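Local structure of similarities with probable monooxygenase (Photorhabdus luminescens, 4HB9) at residues 15-20 against 25-30; 61-66 against 118-123. The protein binds flavin-adenine dinucleotide and is probably a flavin-dependent monooxygenase, with a Rossmann-type dinucleotide-binding fold. All coordinates share one frame; numbering follows the deposited sequence.

How the contacts relate
From the N terminus, strand 3-7 leads into helix 11-22, and a short turn returns the chain to strand 26-30. Contact 1 closes that small loop, the second half of a beta-alpha-beta unit, and ties helix 11-22 to the parallel sheet. Contact 2 closes a loop of 51 intervening residues and ties the start of helix 61-70 to the end of helix 111-119. The two loops lie in series, neither nested nor crossed. The centres of contact 1 and contact 2 are about 13 Å apart. His18 of helix 11-22 connects them: its NE2 probably donates to Leu118 O at 2.8 Å, and its ring packs against Lys120 and Leu122.

Contact 1 of 2, residues 15-20 against 25-30. With EDO (1,2-ethanediol), chain E.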
loop_
_atom_site.group_PDB
_atom_site.type_symbol
_atom_site.label_atom_id
_atom_site.label_comp_id
_atom_site.label_asym_id
_atom_site.label_seq_id
_atom_site.Cartn_x
_atom_site.Cartn_y
_atom_site.Cartn_z
ATOM N N CYS A 15 5.441 -10.560 -5.045
ATOM C CA CYS A 15 4.505 -11.647 -4.817
ATOM C C CYS A 15 4.240 -12.368 -6.132
ATOM O O CYS A 15 4.263 -13.598 -6.181
ATOM C CB CYS A 15 3.185 -11.181 -4.199
ATOM S SG CYS A 15 2.138 -12.523 -3.594
ATOM N N LEU A 16 3.993 -11.598 -7.194
ATOM C CA LEU A 16 3.768 -12.176 -8.518
ATOM C C LEU A 16 4.933 -13.052 -8.963
ATOM O O LEU A 16 4.719 -14.138 -9.467
ATOM C CB LEU A 16 3.522 -11.082 -9.570
ATOM C CG LEU A 16 3.270 -11.563 -11.007
ATOM C CD1 LEU A 16 2.050 -12.463 -11.113
ATOM C CD2 LEU A 16 3.127 -10.365 -11.951
ATOM N N ALA A 17 6.157 -12.575 -8.806
ATOM C CA ALA A 17 7.312 -13.330 -9.279
ATOM C C ALA A 17 7.442 -14.654 -8.532
ATOM O O ALA A 17 7.688 -15.680 -9.146
ATOM C CB ALA A 17 8.586 -12.510 -9.209
ATOM N N HIS A 18 7.183 -14.658 -7.222
ATOM C CA HIS A 18 7.127 -15.901 -6.466
ATOM C C HIS A 18 6.106 -16.870 -7.010
ATOM O O HIS A 18 6.381 -18.078 -7.180
ATOM C CB HIS A 18 6.822 -15.630 -4.993
ATOM C CG HIS A 18 7.996 -15.142 -4.230
ATOM N ND1 HIS A 18 9.138 -15.888 -4.071
ATOM C CD2 HIS A 18 8.212 -13.978 -3.580
ATOM C CE1 HIS A 18 10.011 -15.200 -3.368
ATOM N NE2 HIS A 18 9.472 -14.042 -3.051
ATOM N N GLY A 19 4.920 -16.348 -7.304
ATOM C CA GLY A 19 3.852 -17.176 -7.804
ATOM C C GLY A 19 4.171 -17.793 -9.155
ATOM O O GLY A 19 3.931 -18.984 -9.378
ATOM N N LEU A 20 4.701 -16.980 -10.062
ATOM C CA LEU A 20 5.056 -17.474 -11.402
ATOM C C LEU A 20 6.158 -18.532 -11.325
ATOM O O LEU A 20 6.072 -19.568 -12.002
ATOM C CB LEU A 20 5.476 -16.318 -12.314
ATOM C CG LEU A 20 4.374 -15.279 -12.551
ATOM C CD1 LEU A 20 4.914 -14.104 -13.336
ATOM C CD2 LEU A 20 3.175 -15.875 -13.263
ATOM N N ILE A 25 7.154 -20.700 -14.454
ATOM C CA ILE A 25 7.194 -19.642 -15.472
ATOM C C ILE A 25 8.429 -18.795 -15.302
ATOM O O ILE A 25 8.820 -18.465 -14.184
ATOM C CB ILE A 25 5.894 -18.817 -15.396
ATOM C CG1 ILE A 25 4.717 -19.724 -15.752
ATOM C CG2 ILE A 25 5.953 -17.592 -16.290
ATOM C CD1 ILE A 25 3.357 -19.177 -15.371
ATOM N N LYS A 26 9.070 -18.446 -16.410
ATOM C CA LYS A 26 10.260 -17.621 -16.391
ATOM C C LYS A 26 9.863 -16.174 -16.121
ATOM O O LYS A 26 8.944 -15.653 -16.758
ATOM C CB LYS A 26 10.971 -17.704 -17.742
ATOM C CG LYS A 26 12.307 -16.982 -17.806
ATOM C CD LYS A 26 12.859 -17.033 -19.218
ATOM C CE LYS A 26 14.339 -16.705 -19.246
ATOM N NZ LYS A 26 14.676 -15.452 -18.513
ATOM N N VAL A 27 10.548 -15.530 -15.183
ATOM C CA VAL A 27 10.145 -14.200 -14.737
ATOM C C VAL A 27 11.358 -13.384 -14.362
ATOM O O VAL A 27 12.318 -13.891 -13.732
ATOM C CB VAL A 27 9.104 -14.276 -13.571
ATOM C CG1 VAL A 27 9.628 -15.141 -12.444
ATOM C CG2 VAL A 27 8.703 -12.885 -13.066
ATOM N N THR A 28 11.317 -12.114 -14.743
ATOM C CA THR A 28 12.299 -11.136 -14.337
ATOM C C THR A 28 11.580 -9.882 -13.829
ATOM O O THR A 28 10.537 -9.481 -14.375
ATOM C CB THR A 28 13.208 -10.750 -15.534
ATOM O OG1 THR A 28 13.808 -11.929 -16.083
ATOM C CG2 THR A 28 14.280 -9.804 -15.110
ATOM N N ILE A 29 12.139 -9.275 -12.779
ATOM C CA ILE A 29 11.648 -8.011 -12.277
ATOM C C ILE A 29 12.673 -6.941 -12.507
ATOM O O ILE A 29 13.839 -7.130 -12.205
ATOM C CB ILE A 29 11.381 -8.042 -10.744
ATOM C CG1 ILE A 29 10.304 -9.067 -10.382
ATOM C CG2 ILE A 29 10.977 -6.657 -10.265
ATOM C CD1 ILE A 29 10.213 -9.314 -8.887
ATOM N N TYR A 30 12.230 -5.794 -12.994
ATOM C CA TYR A 30 13.088 -4.628 -13.175
ATOM C C TYR A 30 12.644 -3.547 -12.191
ATOM O O TYR A 30 11.509 -3.093 -12.218
ATOM C CB TYR A 30 13.038 -4.121 -14.626
ATOM C CG TYR A 30 13.269 -5.244 -15.613
ATOM C CD1 TYR A 30 14.567 -5.618 -15.995
ATOM C CD2 TYR A 30 12.204 -5.968 -16.119
ATOM C CE1 TYR A 30 14.770 -6.670 -16.886
ATOM C CE2 TYR A 30 12.405 -7.012 -16.997
ATOM C CZ TYR A 30 13.679 -7.347 -17.380
ATOM O OH TYR A 30 13.840 -8.396 -18.260
HETATM C C1 EDO E . 9.916 -19.055 -5.666
HETATM O O1 EDO E . 10.315 -17.739 -5.440
HETATM C C2 EDO E . 8.458 -19.184 -5.304
HETATM O O2 EDO E . 7.830 -19.895 -6.290
#
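Ala17 and Leu20 of helix 11-22 meet Ile25, Val27 and Ile29 across a buried, apolar seam. Helix and strand run nearly antiparallel, at 163°, with their axes 8.3 Å apart. The small Ala17 sits between two strand side chains. Its CB meets Ile29 CD1 at 3.6 Å and Val27 CG2 at 3.9 Å. Ile29 CG1 is anti to the carbonyl carbon (chi1 -62°), and the chain runs on extended to carry CD1 to the helix. Leu20 works with both branches: CD1 meets Val27 CG2 at 4.0 Å and CD2 meets Ile25 CD1 at 3.9 Å. At the turn, Ile25 N donates to Leu20 O at 2.9 Å. The helix face carrying Ala17 and Leu20 is closely packed, and Val4 and Ile6 of strand 3-7 continue it. The open side lies on the strand, where Lys26 is exposed and Thr28 partly so; both point away from the helix. His18 faces away from the strand. At its ring edge, ND1 is hydrogen-bonded at 2.6 Å to O1 of a 1,2-ethanediol, probably from the crystallisation liquor, which Arg21 also binds. The segments form the helix-to-strand half of the Rossmann beta-alpha-beta unit, and Tyr30 touches the FAD. Side-chain contact between them is all apolar, giving close fit but little direction; their one backbone bond fixes the turn.

Contact 2 of 2, residues 61-66 against 118-123; sequences AENWLA and LNKGLA
Asn63 ND2 donates to Lys120 O at 2.9 Å, with an N-H...O angle of 155°. The acceptor lies almost in the amide plane of Asn63, but the donor stands above the carbonyl plane of Lys120. The strongest polar partner of Asn63 is Ile117 O, just before the segment, which the same nitrogen also reaches. Two backbone carbonyls near the end of helix 111-119 thus grip one amide group and would limit its rotation. Further out, Glu62 OE1 and Lys120 NZ form a salt bridge at 3.3 Å, and the hydrogen bond within it is weak. Glu62 CG sits between the backbone N and the carbonyl carbon (chi1 69°), with the chain extended beyond. Lys120 bends at chi2 and chi4, and the two chains cross at about a right angle. Both residues are exposed, so solvent probably weakens the attraction. In the fold, the contact joins the first turn of helix 61-70 to the type II beta turn Asn119 to Leu122, which begins on the last residue of helix 111-119. Gly121 holds a turn position with positive phi (93°). Leu122 N closes the turn on Asn119 O at 3.0 Å. Packing between the segments is slight. Lys120 CB lies 3.6 Å from Asn63 ND2. Leu118 points away from helix 61-70 and packs on Leu55 and Thr14; Leu122 also touches Thr14.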
loop_
_atom_site.group_PDB
_atom_site.type_symbol
_atom_site.label_atom_id
_atom_site.label_comp_id
_atom_site.label_asym_id
_atom_site.label_seq_id
_atom_site.Cartn_x
_atom_site.Cartn_y
_atom_site.Cartn_z
ATOM N N ALA A 61 7.682 -21.918 1.188
ATOM C CA ALA A 61 7.355 -22.180 2.575
ATOM C C ALA A 61 8.296 -21.440 3.529
ATOM O O ALA A 61 7.853 -20.969 4.563
ATOM C CB ALA A 61 7.381 -23.676 2.844
ATOM N N GLU A 62 9.575 -21.308 3.194
ATOM C CA GLU A 62 10.482 -20.654 4.146
ATOM C C GLU A 62 10.125 -19.160 4.314
ATOM O O GLU A 62 10.164 -18.617 5.429
ATOM C CB GLU A 62 11.954 -20.886 3.829
ATOM C CG GLU A 62 12.508 -20.225 2.585
ATOM C CD GLU A 62 14.031 -20.364 2.477
ATOM O OE1 GLU A 62 14.739 -20.328 3.526
ATOM O OE2 GLU A 62 14.523 -20.471 1.334
ATOM N N ASN A 63 9.730 -18.514 3.219
ATOM C CA ASN A 63 9.269 -17.112 3.291
ATOM C C ASN A 63 7.965 -17.009 4.086
ATOM O O ASN A 63 7.809 -16.103 4.923
ATOM C CB ASN A 63 9.043 -16.503 1.902
ATOM C CG ASN A 63 10.258 -16.585 1.005
ATOM O OD1 ASN A 63 10.820 -17.658 0.809
ATOM N ND2 ASN A 63 10.655 -15.463 0.439
ATOM N N TRP A 64 7.043 -17.934 3.850
ATOM C CA TRP A 64 5.768 -17.916 4.558
ATOM C C TRP A 64 5.997 -18.064 6.071
ATOM O O TRP A 64 5.461 -17.300 6.880
ATOM C CB TRP A 64 4.829 -19.009 4.031
ATOM C CG TRP A 64 3.623 -19.180 4.867
ATOM C CD1 TRP A 64 3.308 -20.249 5.650
ATOM C CD2 TRP A 64 2.586 -18.234 5.050
ATOM N NE1 TRP A 64 2.127 -20.029 6.296
ATOM C CE2 TRP A 64 1.670 -18.789 5.962
ATOM C CE3 TRP A 64 2.330 -16.970 4.530
ATOM C CZ2 TRP A 64 0.518 -18.131 6.332
ATOM C CZ3 TRP A 64 1.208 -16.312 4.923
ATOM C CH2 TRP A 64 0.314 -16.890 5.812
ATOM N N LEU A 65 6.855 -18.995 6.461
ATOM C CA LEU A 65 7.140 -19.146 7.902
ATOM C C LEU A 65 7.765 -17.882 8.495
ATOM O O LEU A 65 7.459 -17.517 9.645
ATOM C CB LEU A 65 8.037 -20.353 8.176
ATOM C CG LEU A 65 7.447 -21.741 7.952
ATOM C CD1 LEU A 65 8.455 -22.794 8.383
ATOM C CD2 LEU A 65 6.136 -21.963 8.672
ATOM N N ALA A 66 8.630 -17.206 7.736
ATOM C CA ALA A 66 9.240 -15.949 8.199
ATOM C C ALA A 66 8.185 -14.838 8.396
ATOM O O ALA A 66 8.244 -14.049 9.354
ATOM C CB ALA A 66 10.332 -15.482 7.258
ATOM N N LEU A 118 9.494 -10.730 1.206
ATOM C CA LEU A 118 9.175 -10.803 -0.217
ATOM C C LEU A 118 10.427 -10.871 -1.105
ATOM O O LEU A 118 10.422 -11.596 -2.114
ATOM C CB LEU A 118 8.295 -9.640 -0.635
ATOM C CG LEU A 118 6.829 -9.871 -0.233
ATOM C CD1 LEU A 118 6.089 -8.555 -0.316
ATOM C CD2 LEU A 118 6.162 -10.924 -1.121
ATOM N N ASN A 119 11.489 -10.156 -0.741
ATOM C CA ASN A 119 12.711 -10.170 -1.558
ATOM C C ASN A 119 13.516 -11.460 -1.448
ATOM O O ASN A 119 14.258 -11.810 -2.373
ATOM C CB ASN A 119 13.614 -8.982 -1.231
ATOM C CG ASN A 119 13.047 -7.664 -1.718
ATOM O OD1 ASN A 119 12.061 -7.622 -2.434
ATOM N ND2 ASN A 119 13.674 -6.570 -1.309
ATOM N N LYS A 120 13.347 -12.196 -0.344
ATOM C CA LYS A 120 14.123 -13.392 -0.104
ATOM C C LYS A 120 13.805 -14.421 -1.200
ATOM O O LYS A 120 12.651 -14.706 -1.458
ATOM C CB LYS A 120 13.781 -13.972 1.271
ATOM C CG LYS A 120 14.429 -15.299 1.587
ATOM C CD LYS A 120 15.850 -15.126 2.113
ATOM C CE LYS A 120 16.410 -16.443 2.649
ATOM N NZ LYS A 120 15.468 -17.094 3.613
ATOM N N GLY A 121 14.833 -14.993 -1.820
ATOM C CA GLY A 121 14.612 -15.984 -2.860
ATOM C C GLY A 121 14.568 -15.372 -4.247
ATOM O O GLY A 121 14.555 -16.116 -5.220
ATOM N N LEU A 122 14.507 -14.041 -4.340
ATOM C CA LEU A 122 14.450 -13.333 -5.624
ATOM C C LEU A 122 15.749 -12.598 -5.982
ATOM O O LEU A 122 15.750 -11.750 -6.879
ATOM C CB LEU A 122 13.278 -12.331 -5.641
ATOM C CG LEU A 122 11.867 -12.863 -5.453
ATOM C CD1 LEU A 122 10.866 -11.700 -5.457
ATOM C CD2 LEU A 122 11.482 -13.907 -6.484
ATOM N N ALA A 123 16.869 -12.934 -5.326
ATOM C CA ALA A 123 18.109 -12.164 -5.525
ATOM C C ALA A 123 18.565 -12.184 -6.973
ATOM O O ALA A 123 19.133 -11.219 -7.464
ATOM C CB ALA A 123 19.225 -12.683 -4.629
#